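PDB 5T8V: sister chromatid cohesion protein, which probably loads cohesin onto chromatin, and is represented here by its C-terminal fragment, a long array of helical HEAT repeats. Local coordinates for residues 883-888 with 919-924; 908-913 with 926-931; 938-943 with 993-998; 998-1003 with 1009-1014. One frame throughout, in Å; residues are numbered along the deposited sequence.

All four contacts lie in one region of the helical array, between helix 878-891 and helix 1009-1016. Contacts 1 and 2 share helix 919-935 and touch each other. Both are buried. Contact 1 joins an apolar patch to a buried carboxylate, whereas contact 2 has leucines and a cysteine. Contacts 3 and 4 involve the long loop 987-1008 and share Glu998. Contact 3 is partly buried: an alanine meets a methionine and a phenylalanine, with an exposed glutamate at the margin. In contact 4, mostly buried, a leucine methyl lies over the faces of two phenylalanine rings. Contact 2 also touches contact 3, where Trp930 meets Tyr939.

Contact 1. Residues 883-888 with 919-924; sequences AVVVIY and RALLDD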
# COMPACT_ATOMS: atom_id res chain seq x y z
N ALA A 883 -31.32 32.78 -16.32
CA ALA A 883 -31.30 32.62 -14.87
C ALA A 883 -32.44 33.40 -14.22
O ALA A 883 -33.23 32.84 -13.46
CB ALA A 883 -29.95 33.07 -14.32
N VAL A 884 -32.55 34.70 -14.53
CA VAL A 884 -33.54 35.52 -13.84
C VAL A 884 -34.95 35.10 -14.23
O VAL A 884 -35.85 35.04 -13.38
CB VAL A 884 -33.29 37.02 -14.11
CG1 VAL A 884 -31.91 37.42 -13.62
CG2 VAL A 884 -33.46 37.36 -15.58
N VAL A 885 -35.19 34.81 -15.52
CA VAL A 885 -36.54 34.42 -15.91
C VAL A 885 -36.92 33.09 -15.28
O VAL A 885 -38.09 32.86 -14.96
CB VAL A 885 -36.68 34.36 -17.45
CG1 VAL A 885 -36.37 35.72 -18.06
CG2 VAL A 885 -35.79 33.29 -18.03
N VAL A 886 -35.95 32.19 -15.07
CA VAL A 886 -36.25 30.94 -14.39
C VAL A 886 -36.51 31.18 -12.91
O VAL A 886 -37.36 30.52 -12.30
CB VAL A 886 -35.12 29.93 -14.62
CG1 VAL A 886 -35.24 28.74 -13.67
CG2 VAL A 886 -35.13 29.44 -16.06
N ILE A 887 -35.78 32.12 -12.31
CA ILE A 887 -36.00 32.42 -10.90
C ILE A 887 -37.38 33.02 -10.69
O ILE A 887 -38.06 32.71 -9.70
CB ILE A 887 -34.89 33.34 -10.37
CG1 ILE A 887 -33.55 32.60 -10.37
CG2 ILE A 887 -35.21 33.84 -8.96
CD1 ILE A 887 -32.34 33.48 -10.13
N TYR A 888 -37.83 33.88 -11.61
CA TYR A 888 -39.21 34.37 -11.54
C TYR A 888 -40.20 33.25 -11.79
O TYR A 888 -41.23 33.15 -11.11
CB TYR A 888 -39.42 35.50 -12.55
CG TYR A 888 -38.97 36.87 -12.09
CD1 TYR A 888 -38.21 37.04 -10.94
CD2 TYR A 888 -39.33 38.01 -12.81
CE1 TYR A 888 -37.81 38.30 -10.53
CE2 TYR A 888 -38.94 39.27 -12.41
CZ TYR A 888 -38.18 39.41 -11.26
OH TYR A 888 -37.79 40.66 -10.85
N ARG A 919 -34.22 30.60 -28.98
CA ARG A 919 -35.25 29.63 -28.59
C ARG A 919 -35.10 29.22 -27.13
O ARG A 919 -36.06 29.30 -26.35
CB ARG A 919 -35.16 28.41 -29.50
CG ARG A 919 -36.05 27.23 -29.10
CD ARG A 919 -35.63 25.96 -29.82
NE ARG A 919 -36.08 24.77 -29.09
CZ ARG A 919 -37.12 24.01 -29.42
NH1 ARG A 919 -37.86 24.29 -30.49
NH2 ARG A 919 -37.43 22.96 -28.68
N ALA A 920 -33.91 28.75 -26.74
CA ALA A 920 -33.72 28.20 -25.41
C ALA A 920 -34.19 29.16 -24.33
O ALA A 920 -34.76 28.74 -23.31
CB ALA A 920 -32.25 27.84 -25.19
N LEU A 921 -33.97 30.46 -24.53
CA LEU A 921 -34.46 31.45 -23.57
C LEU A 921 -35.93 31.75 -23.80
O LEU A 921 -36.68 31.98 -22.84
CB LEU A 921 -33.62 32.72 -23.65
CG LEU A 921 -33.99 33.88 -22.72
CD1 LEU A 921 -34.25 33.39 -21.31
CD2 LEU A 921 -32.87 34.92 -22.70
N LEU A 922 -36.37 31.75 -25.06
CA LEU A 922 -37.79 31.93 -25.35
C LEU A 922 -38.63 30.94 -24.57
O LEU A 922 -39.78 31.23 -24.22
CB LEU A 922 -38.07 31.79 -26.85
CG LEU A 922 -39.55 31.93 -27.21
CD1 LEU A 922 -40.16 33.22 -26.67
CD2 LEU A 922 -39.72 31.85 -28.71
N ASP A 923 -38.08 29.75 -24.30
CA ASP A 923 -38.81 28.75 -23.53
C ASP A 923 -39.11 29.24 -22.12
O ASP A 923 -40.27 29.34 -21.70
CB ASP A 923 -38.01 27.44 -23.51
CG ASP A 923 -38.84 26.24 -23.11
OD1 ASP A 923 -39.44 26.27 -22.02
OD2 ASP A 923 -38.88 25.27 -23.89
N ASP A 924 -38.06 29.57 -21.37
CA ASP A 924 -38.24 29.98 -19.98
C ASP A 924 -39.03 31.28 -19.89
O ASP A 924 -39.83 31.47 -18.96
CB ASP A 924 -36.89 30.12 -19.29
CG ASP A 924 -36.12 28.81 -19.25
OD1 ASP A 924 -36.46 27.95 -18.41
OD2 ASP A 924 -35.18 28.64 -20.06
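Leu921 is the first residue of 919-924 to meet the other helix. Its CD1 methyl lies 3.6 Å from Val885 CG2, and the two side chains cross at about a right angle. Leu921 carries its CG anti to the backbone N (chi1 180°), which brings this branch nearer to helix 878-891 than its CB direction alone would.

Asp924 comes one turn later and makes the larger share of the contact. Its CB points toward 883-888 and packs 3.6 Å from Val885 CG2. The same valine methyl therefore touches both Leu921 and Asp924. The carboxylate of Asp924 lies beside Val886, with OD1 nearest to Val886 CG2. This is a van der Waals neighbour, not a polar partner. The charge is met by two arginines of helix 878-891: OD2 forms a salt bridge with Arg882, and OD1 forms one with Arg889. These two bridges probably keep the buried carboxylate ionised and limit its rotation.

The axes of the two short segments approach to 9.6 Å and run nearly parallel, at 21°. Helix 900-910 comes between them in the chain, so they are not successive helices. Met847 of helix 839-852 also packs on Val886. Near-parallel packing of alternate helices, with one helix between them in the chain, is characteristic of an alpha-solenoid and fits the HEAT repeats of this fragment.

Contact 2. Residues 908-913 with 926-931; sequences KELLPV and MACLWI
This contact belongs to the interior of the HEAT-repeat solenoid, where helix 900-910 and the chain after it pack on the next helix, 919-935. Leu910 is the central residue. Its CB points toward 926-931, and its CD2 methyl reaches two residues there. One is Cys928, whose SG lies 4.0 Å from Leu910 CD2. The cysteine CB is almost as near to that methyl, so the methyl rests against the whole short side chain and not just the sulfur.

The other is Leu929. Its CD2 is 4.1 Å from Leu910 CD2 and also close to Leu910 CB, so this one methyl lies alongside both the base and the end of the Leu910 chain. The leucines take different first torsions. Leu910 has CG anti to the backbone N (chi1 -165°), while Leu929 has CG anti to its carbonyl carbon (chi1 -74°). These settings bring a CD2 branch from each side into the interface.

Leu911 takes a smaller part. Its backbone N is 4.3 Å from Leu929 CD2, and its side chain is partly exposed. The closest CA atoms across the segments are those of Leu911 and Leu929, 7.5 Å apart. The contact is wholly apolar in its side chains.

Around it, Ile869 of helix 866-870 and the loop residue Ile872 also touch Leu910. Tyr888 of helix 878-891 covers Cys928. Leu942 of helix 940-960, the next helix in the chain, packs on Leu929.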
# COMPACT_ATOMS: atom_id res chain seq x y z
N LYS A 908 -45.38 43.39 -19.26
CA LYS A 908 -45.27 44.39 -20.31
C LYS A 908 -43.82 44.59 -20.76
O LYS A 908 -43.57 44.89 -21.93
CB LYS A 908 -45.87 45.72 -19.85
CG LYS A 908 -47.38 45.80 -20.03
CD LYS A 908 -47.89 47.23 -19.90
CE LYS A 908 -48.72 47.44 -18.65
NZ LYS A 908 -50.10 46.89 -18.79
N GLU A 909 -42.86 44.44 -19.84
CA GLU A 909 -41.45 44.52 -20.19
C GLU A 909 -40.90 43.21 -20.74
O GLU A 909 -39.78 43.20 -21.27
CB GLU A 909 -40.62 44.93 -18.97
CG GLU A 909 -41.03 46.25 -18.35
CD GLU A 909 -40.15 46.63 -17.17
OE1 GLU A 909 -39.21 45.87 -16.86
OE2 GLU A 909 -40.41 47.68 -16.55
N LEU A 910 -41.66 42.12 -20.64
CA LEU A 910 -41.17 40.79 -20.97
C LEU A 910 -41.79 40.21 -22.23
O LEU A 910 -41.30 39.19 -22.72
CB LEU A 910 -41.42 39.84 -19.79
CG LEU A 910 -40.69 38.51 -19.78
CD1 LEU A 910 -39.19 38.73 -19.62
CD2 LEU A 910 -41.23 37.63 -18.66
N LEU A 911 -42.85 40.82 -22.75
CA LEU A 911 -43.49 40.31 -23.95
C LEU A 911 -42.73 40.69 -25.22
O LEU A 911 -42.47 39.82 -26.05
CB LEU A 911 -44.93 40.82 -24.04
CG LEU A 911 -45.76 40.14 -25.13
CD1 LEU A 911 -47.16 39.83 -24.61
CD2 LEU A 911 -45.82 41.00 -26.38
N PRO A 912 -42.36 41.96 -25.41
CA PRO A 912 -41.73 42.33 -26.70
C PRO A 912 -40.46 41.56 -27.00
O PRO A 912 -40.14 41.37 -28.18
CB PRO A 912 -41.45 43.83 -26.53
CG PRO A 912 -41.54 44.10 -25.08
CD PRO A 912 -42.53 43.14 -24.54
N VAL A 913 -39.73 41.09 -25.98
CA VAL A 913 -38.51 40.33 -26.23
C VAL A 913 -38.78 38.99 -26.89
O VAL A 913 -37.85 38.35 -27.38
CB VAL A 913 -37.72 40.10 -24.92
CG1 VAL A 913 -37.56 41.40 -24.14
CG2 VAL A 913 -38.38 39.03 -24.05
N MET A 926 -41.32 32.36 -22.05
CA MET A 926 -42.71 32.07 -22.36
C MET A 926 -43.40 31.42 -21.16
O MET A 926 -44.52 31.79 -20.80
CB MET A 926 -42.80 31.17 -23.59
CG MET A 926 -44.23 30.87 -24.05
SD MET A 926 -45.13 32.34 -24.60
CE MET A 926 -44.32 32.66 -26.17
N ALA A 927 -42.73 30.45 -20.53
CA ALA A 927 -43.25 29.88 -19.30
C ALA A 927 -43.54 30.97 -18.28
O ALA A 927 -44.62 31.01 -17.67
CB ALA A 927 -42.26 28.87 -18.73
N CYS A 928 -42.58 31.89 -18.09
CA CYS A 928 -42.77 32.98 -17.14
C CYS A 928 -43.99 33.82 -17.51
O CYS A 928 -44.77 34.22 -16.64
CB CYS A 928 -41.51 33.84 -17.09
SG CYS A 928 -41.46 35.00 -15.70
N LEU A 929 -44.18 34.10 -18.80
CA LEU A 929 -45.36 34.84 -19.24
C LEU A 929 -46.63 34.12 -18.83
O LEU A 929 -47.54 34.73 -18.24
CB LEU A 929 -45.32 35.03 -20.76
CG LEU A 929 -44.33 36.05 -21.33
CD1 LEU A 929 -44.31 35.98 -22.85
CD2 LEU A 929 -44.67 37.46 -20.87
N TRP A 930 -46.73 32.83 -19.14
CA TRP A 930 -47.92 32.07 -18.74
C TRP A 930 -48.15 32.17 -17.24
O TRP A 930 -49.28 32.41 -16.79
CB TRP A 930 -47.77 30.61 -19.17
CG TRP A 930 -48.86 29.71 -18.67
CD1 TRP A 930 -48.72 28.61 -17.87
CD2 TRP A 930 -50.27 29.83 -18.93
NE1 TRP A 930 -49.94 28.04 -17.62
CE2 TRP A 930 -50.91 28.77 -18.26
CE3 TRP A 930 -51.05 30.73 -19.66
CZ2 TRP A 930 -52.29 28.58 -18.30
CZ3 TRP A 930 -52.42 30.55 -19.70
CH2 TRP A 930 -53.03 29.48 -19.02
N ILE A 931 -47.09 31.98 -16.45
CA ILE A 931 -47.23 32.07 -14.99
C ILE A 931 -47.81 33.42 -14.60
O ILE A 931 -48.87 33.50 -13.96
CB ILE A 931 -45.87 31.83 -14.32
CG1 ILE A 931 -45.37 30.41 -14.60
CG2 ILE A 931 -45.95 32.09 -12.82
CD1 ILE A 931 -46.23 29.30 -14.01

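Contact 3. Residues 938-943 with 993-998; sequences TYEPLA and HEMFKE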
# COMPACT_ATOMS: atom_id res chain seq x y z
N THR A 938 -55.79 38.21 -16.27
CA THR A 938 -55.88 38.52 -17.69
C THR A 938 -55.04 37.55 -18.52
O THR A 938 -53.98 37.08 -18.09
CB THR A 938 -55.42 39.95 -17.96
OG1 THR A 938 -54.04 40.10 -17.57
CG2 THR A 938 -56.27 40.95 -17.19
N TYR A 939 -55.53 37.26 -19.72
CA TYR A 939 -54.80 36.47 -20.70
C TYR A 939 -54.85 37.08 -22.10
O TYR A 939 -54.28 36.51 -23.03
CB TYR A 939 -55.34 35.04 -20.76
CG TYR A 939 -55.39 34.34 -19.42
CD1 TYR A 939 -56.48 34.49 -18.58
CD2 TYR A 939 -54.34 33.52 -19.01
CE1 TYR A 939 -56.53 33.84 -17.35
CE2 TYR A 939 -54.38 32.88 -17.78
CZ TYR A 939 -55.48 33.04 -16.96
OH TYR A 939 -55.52 32.40 -15.74
N GLU A 940 -55.52 38.22 -22.27
CA GLU A 940 -55.64 38.82 -23.59
C GLU A 940 -54.30 39.19 -24.22
O GLU A 940 -54.18 39.06 -25.45
CB GLU A 940 -56.55 40.06 -23.51
CG GLU A 940 -56.82 40.72 -24.86
CD GLU A 940 -55.75 41.73 -25.26
OE1 GLU A 940 -55.11 42.31 -24.36
OE2 GLU A 940 -55.55 41.94 -26.48
N PRO A 941 -53.28 39.66 -23.49
CA PRO A 941 -52.00 39.95 -24.16
C PRO A 941 -51.38 38.72 -24.82
O PRO A 941 -50.90 38.81 -25.96
CB PRO A 941 -51.12 40.51 -23.04
CG PRO A 941 -51.83 40.20 -21.77
CD PRO A 941 -53.28 40.15 -22.10
N LEU A 942 -51.39 37.58 -24.13
CA LEU A 942 -50.89 36.35 -24.74
C LEU A 942 -51.69 35.99 -25.98
O LEU A 942 -51.13 35.75 -27.06
CB LEU A 942 -50.92 35.21 -23.73
CG LEU A 942 -49.86 35.26 -22.62
CD1 LEU A 942 -50.14 34.18 -21.58
CD2 LEU A 942 -48.47 35.08 -23.21
N ALA A 943 -53.02 35.94 -25.85
CA ALA A 943 -53.87 35.65 -27.00
C ALA A 943 -53.57 36.58 -28.16
O ALA A 943 -53.56 36.16 -29.32
CB ALA A 943 -55.34 35.75 -26.60
N HIS A 993 -61.58 30.35 -26.20
CA HIS A 993 -61.98 29.89 -27.52
C HIS A 993 -62.78 30.92 -28.30
O HIS A 993 -63.03 30.72 -29.49
CB HIS A 993 -62.78 28.59 -27.41
CG HIS A 993 -64.03 28.72 -26.59
ND1 HIS A 993 -64.01 28.75 -25.21
CD2 HIS A 993 -65.33 28.81 -26.95
CE1 HIS A 993 -65.24 28.86 -24.75
NE2 HIS A 993 -66.06 28.90 -25.79
N GLU A 994 -63.18 32.02 -27.66
CA GLU A 994 -63.90 33.09 -28.33
C GLU A 994 -63.01 34.24 -28.77
O GLU A 994 -63.29 34.88 -29.78
CB GLU A 994 -65.01 33.63 -27.42
CG GLU A 994 -66.29 34.00 -28.16
CD GLU A 994 -66.97 32.80 -28.80
OE1 GLU A 994 -66.75 31.67 -28.32
OE2 GLU A 994 -67.71 32.99 -29.79
N MET A 995 -61.93 34.51 -28.02
CA MET A 995 -61.00 35.56 -28.42
C MET A 995 -60.37 35.28 -29.77
O MET A 995 -59.93 36.22 -30.45
CB MET A 995 -59.90 35.71 -27.35
CG MET A 995 -58.78 36.68 -27.72
SD MET A 995 -59.36 38.37 -28.00
CE MET A 995 -57.83 39.17 -28.50
N PHE A 996 -60.31 34.01 -30.19
CA PHE A 996 -59.68 33.65 -31.45
C PHE A 996 -60.66 33.64 -32.62
O PHE A 996 -60.24 33.87 -33.76
CB PHE A 996 -59.02 32.28 -31.33
CG PHE A 996 -57.71 32.30 -30.58
CD1 PHE A 996 -57.69 32.28 -29.19
CD2 PHE A 996 -56.51 32.34 -31.26
CE1 PHE A 996 -56.50 32.31 -28.51
CE2 PHE A 996 -55.31 32.36 -30.58
CZ PHE A 996 -55.30 32.35 -29.20
N LYS A 997 -61.94 33.38 -32.37
CA LYS A 997 -62.90 33.33 -33.47
C LYS A 997 -63.14 34.72 -34.06
O LYS A 997 -63.51 34.84 -35.23
CB LYS A 997 -64.22 32.72 -33.02
CG LYS A 997 -65.11 32.30 -34.18
CD LYS A 997 -66.54 32.03 -33.74
CE LYS A 997 -67.41 31.68 -34.94
NZ LYS A 997 -68.84 31.47 -34.57
N GLU A 998 -62.93 35.78 -33.26
CA GLU A 998 -63.16 37.13 -33.76
C GLU A 998 -62.20 37.48 -34.89
O GLU A 998 -62.53 38.30 -35.76
CB GLU A 998 -63.03 38.14 -32.63
CG GLU A 998 -63.89 37.84 -31.40
CD GLU A 998 -65.35 37.62 -31.75
OE1 GLU A 998 -65.73 36.47 -32.05
OE2 GLU A 998 -66.12 38.61 -31.73
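Ala943 and Met995 form the centre of this contact, which closes a long loop of the HEAT-repeat array onto the start of helix 940-960. The loop joins helix 969-986 to helix 1009-1016. Residues 993-998 within it have helical backbone angles but lack the regular helical bonds.

Ala943 points its CB toward the loop, and two side chains converge on that methyl. Met995 also points its CB toward the helix and lays its CG 3.7 Å from Ala943 CB; the chain then bends toward Glu940. Phe996 reaches the methyl from a different direction. The CB of Phe996 is not aimed at the helix, but the ring swings nearer, and its CE1 lies 4.1 Å from Ala943 CB. The small alanine side chain lets both neighbours come close to the helix backbone. Ala943 N is bonded to Tyr939 O, in the first turn of the helix. Tyr939 itself holds the N-cap position.

Further partners extend the apolar patch along helix 940-960. Ile947 touches both Met995 and Phe996, and Val946 also packs on Phe996. Leu989 of the loop covers Ala943 as well.

The outer margin is formed by Glu940, an exposed residue. Its chain is bent at chi2 (-86°), and Met995 is bent at its own chi2 (60°). The two chains pass each other at a slant. The terminal methyl CE of Met995 lies 4.1 Å from Glu940 CG and equally near to Glu940 OE2, a loose contact without a polar bond.

Contact 4. Residues 998-1003 with 1009-1014; sequences EHFPKF and SKLMVD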
# COMPACT_ATOMS: atom_id res chain seq x y z
N GLU A 998 -62.93 35.78 -33.26
CA GLU A 998 -63.16 37.13 -33.76
C GLU A 998 -62.20 37.48 -34.89
O GLU A 998 -62.53 38.30 -35.76
CB GLU A 998 -63.03 38.14 -32.63
CG GLU A 998 -63.89 37.84 -31.40
CD GLU A 998 -65.35 37.62 -31.75
OE1 GLU A 998 -65.73 36.47 -32.05
OE2 GLU A 998 -66.12 38.61 -31.73
N HIS A 999 -61.01 36.87 -34.91
CA HIS A 999 -60.01 37.14 -35.93
C HIS A 999 -59.92 36.06 -36.99
O HIS A 999 -59.51 36.34 -38.12
CB HIS A 999 -58.63 37.32 -35.28
CG HIS A 999 -58.61 38.34 -34.18
ND1 HIS A 999 -59.18 38.11 -32.95
CD2 HIS A 999 -58.08 39.58 -34.13
CE1 HIS A 999 -59.01 39.18 -32.18
NE2 HIS A 999 -58.34 40.09 -32.88
N PHE A 1000 -60.28 34.82 -36.65
CA PHE A 1000 -60.34 33.71 -37.59
C PHE A 1000 -61.79 33.29 -37.74
O PHE A 1000 -62.25 32.37 -37.03
CB PHE A 1000 -59.47 32.54 -37.12
CG PHE A 1000 -58.06 32.94 -36.79
CD1 PHE A 1000 -57.07 32.91 -37.76
CD2 PHE A 1000 -57.72 33.35 -35.51
CE1 PHE A 1000 -55.77 33.27 -37.45
CE2 PHE A 1000 -56.43 33.72 -35.20
CZ PHE A 1000 -55.45 33.68 -36.17
N PRO A 1001 -62.56 33.92 -38.63
CA PRO A 1001 -64.02 33.69 -38.63
C PRO A 1001 -64.42 32.23 -38.80
O PRO A 1001 -65.33 31.76 -38.12
CB PRO A 1001 -64.51 34.56 -39.79
CG PRO A 1001 -63.43 35.57 -40.01
CD PRO A 1001 -62.16 34.87 -39.68
N LYS A 1002 -63.74 31.50 -39.68
CA LYS A 1002 -64.12 30.12 -39.97
C LYS A 1002 -63.45 29.15 -38.99
O LYS A 1002 -63.11 28.03 -39.36
CB LYS A 1002 -63.75 29.75 -41.41
CG LYS A 1002 -62.27 29.92 -41.76
CD LYS A 1002 -62.08 30.05 -43.27
CE LYS A 1002 -62.46 28.77 -44.01
NZ LYS A 1002 -62.54 28.99 -45.48
N PHE A 1003 -63.28 29.58 -37.74
CA PHE A 1003 -62.75 28.73 -36.68
C PHE A 1003 -63.89 28.22 -35.80
O PHE A 1003 -64.80 28.98 -35.45
CB PHE A 1003 -61.74 29.49 -35.83
CG PHE A 1003 -61.32 28.76 -34.58
CD1 PHE A 1003 -60.78 27.48 -34.65
CD2 PHE A 1003 -61.46 29.35 -33.33
CE1 PHE A 1003 -60.40 26.81 -33.51
CE2 PHE A 1003 -61.08 28.68 -32.18
CZ PHE A 1003 -60.55 27.41 -32.27
N SER A 1009 -55.23 24.80 -30.03
CA SER A 1009 -54.18 23.84 -30.36
C SER A 1009 -54.33 23.37 -31.81
O SER A 1009 -53.39 23.47 -32.61
CB SER A 1009 -54.24 22.65 -29.40
OG SER A 1009 -54.56 23.07 -28.09
N LYS A 1010 -55.51 22.86 -32.15
CA LYS A 1010 -55.77 22.41 -33.51
C LYS A 1010 -55.76 23.57 -34.50
O LYS A 1010 -55.49 23.36 -35.68
CB LYS A 1010 -57.10 21.67 -33.58
CG LYS A 1010 -57.57 21.40 -35.00
CD LYS A 1010 -58.57 20.26 -35.05
CE LYS A 1010 -59.14 20.11 -36.45
NZ LYS A 1010 -59.87 18.82 -36.61
N LEU A 1011 -56.07 24.79 -34.04
CA LEU A 1011 -55.97 25.94 -34.93
C LEU A 1011 -54.52 26.23 -35.29
O LEU A 1011 -54.18 26.40 -36.47
CB LEU A 1011 -56.62 27.16 -34.27
CG LEU A 1011 -56.57 28.49 -35.04
CD1 LEU A 1011 -57.16 28.34 -36.44
CD2 LEU A 1011 -57.30 29.58 -34.27
N MET A 1012 -53.65 26.26 -34.29
CA MET A 1012 -52.22 26.45 -34.54
C MET A 1012 -51.68 25.36 -35.45
O MET A 1012 -51.04 25.64 -36.47
CB MET A 1012 -51.47 26.49 -33.21
CG MET A 1012 -51.96 27.58 -32.26
SD MET A 1012 -51.04 27.71 -30.71
CE MET A 1012 -51.61 26.26 -29.84
N VAL A 1013 -51.94 24.09 -35.10
CA VAL A 1013 -51.47 22.98 -35.92
C VAL A 1013 -51.98 23.13 -37.35
O VAL A 1013 -51.22 23.01 -38.32
CB VAL A 1013 -51.91 21.64 -35.30
CG1 VAL A 1013 -51.56 20.48 -36.23
CG2 VAL A 1013 -51.25 21.45 -33.94
N ASP A 1014 -53.28 23.39 -37.50
CA ASP A 1014 -53.88 23.48 -38.83
C ASP A 1014 -53.28 24.62 -39.65
O ASP A 1014 -53.22 24.52 -40.88
CB ASP A 1014 -55.40 23.66 -38.71
CG ASP A 1014 -56.11 22.39 -38.31
OD1 ASP A 1014 -55.45 21.49 -37.74
OD2 ASP A 1014 -57.33 22.28 -38.57
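Leu1011 packs against two phenylalanines, Phe1000 and Phe1003, and this is the tight part of the contact. Its CD2 methyl stands over the centre of the Phe1003 ring, 4.0 Å from the centroid and 8° off the ring normal. This is a CH-pi contact. Leu1011 CB adds to it, 3.9 Å from Phe1003 CE1. The same CD2 methyl also lies over a face of the other ring, 4.0 Å from Phe1000 CD2. Leu1011 has CG anti to the backbone N (chi1 178°), which extends the chain between the rings.

A type I turn from Phe1000 to Phe1003 brings both rings to one side. Its closing bond, Phe1003 N to Phe1000 O, is weak. The solvent side is looser: Pro1001 and Lys1002 at the turn corners are exposed, as is Lys1010 on the helix.

A serine in place of Phe1003 would probably leave the Leu1011 methyl without its aromatic face and open a gap beneath it.

Lys951 of helix 940-960 makes a cation-pi contact with Phe1000, so that ring serves two helices. The contact itself relies on dispersion and CH-pi forces, which implies that shape fit, not charge, joins loop to helix.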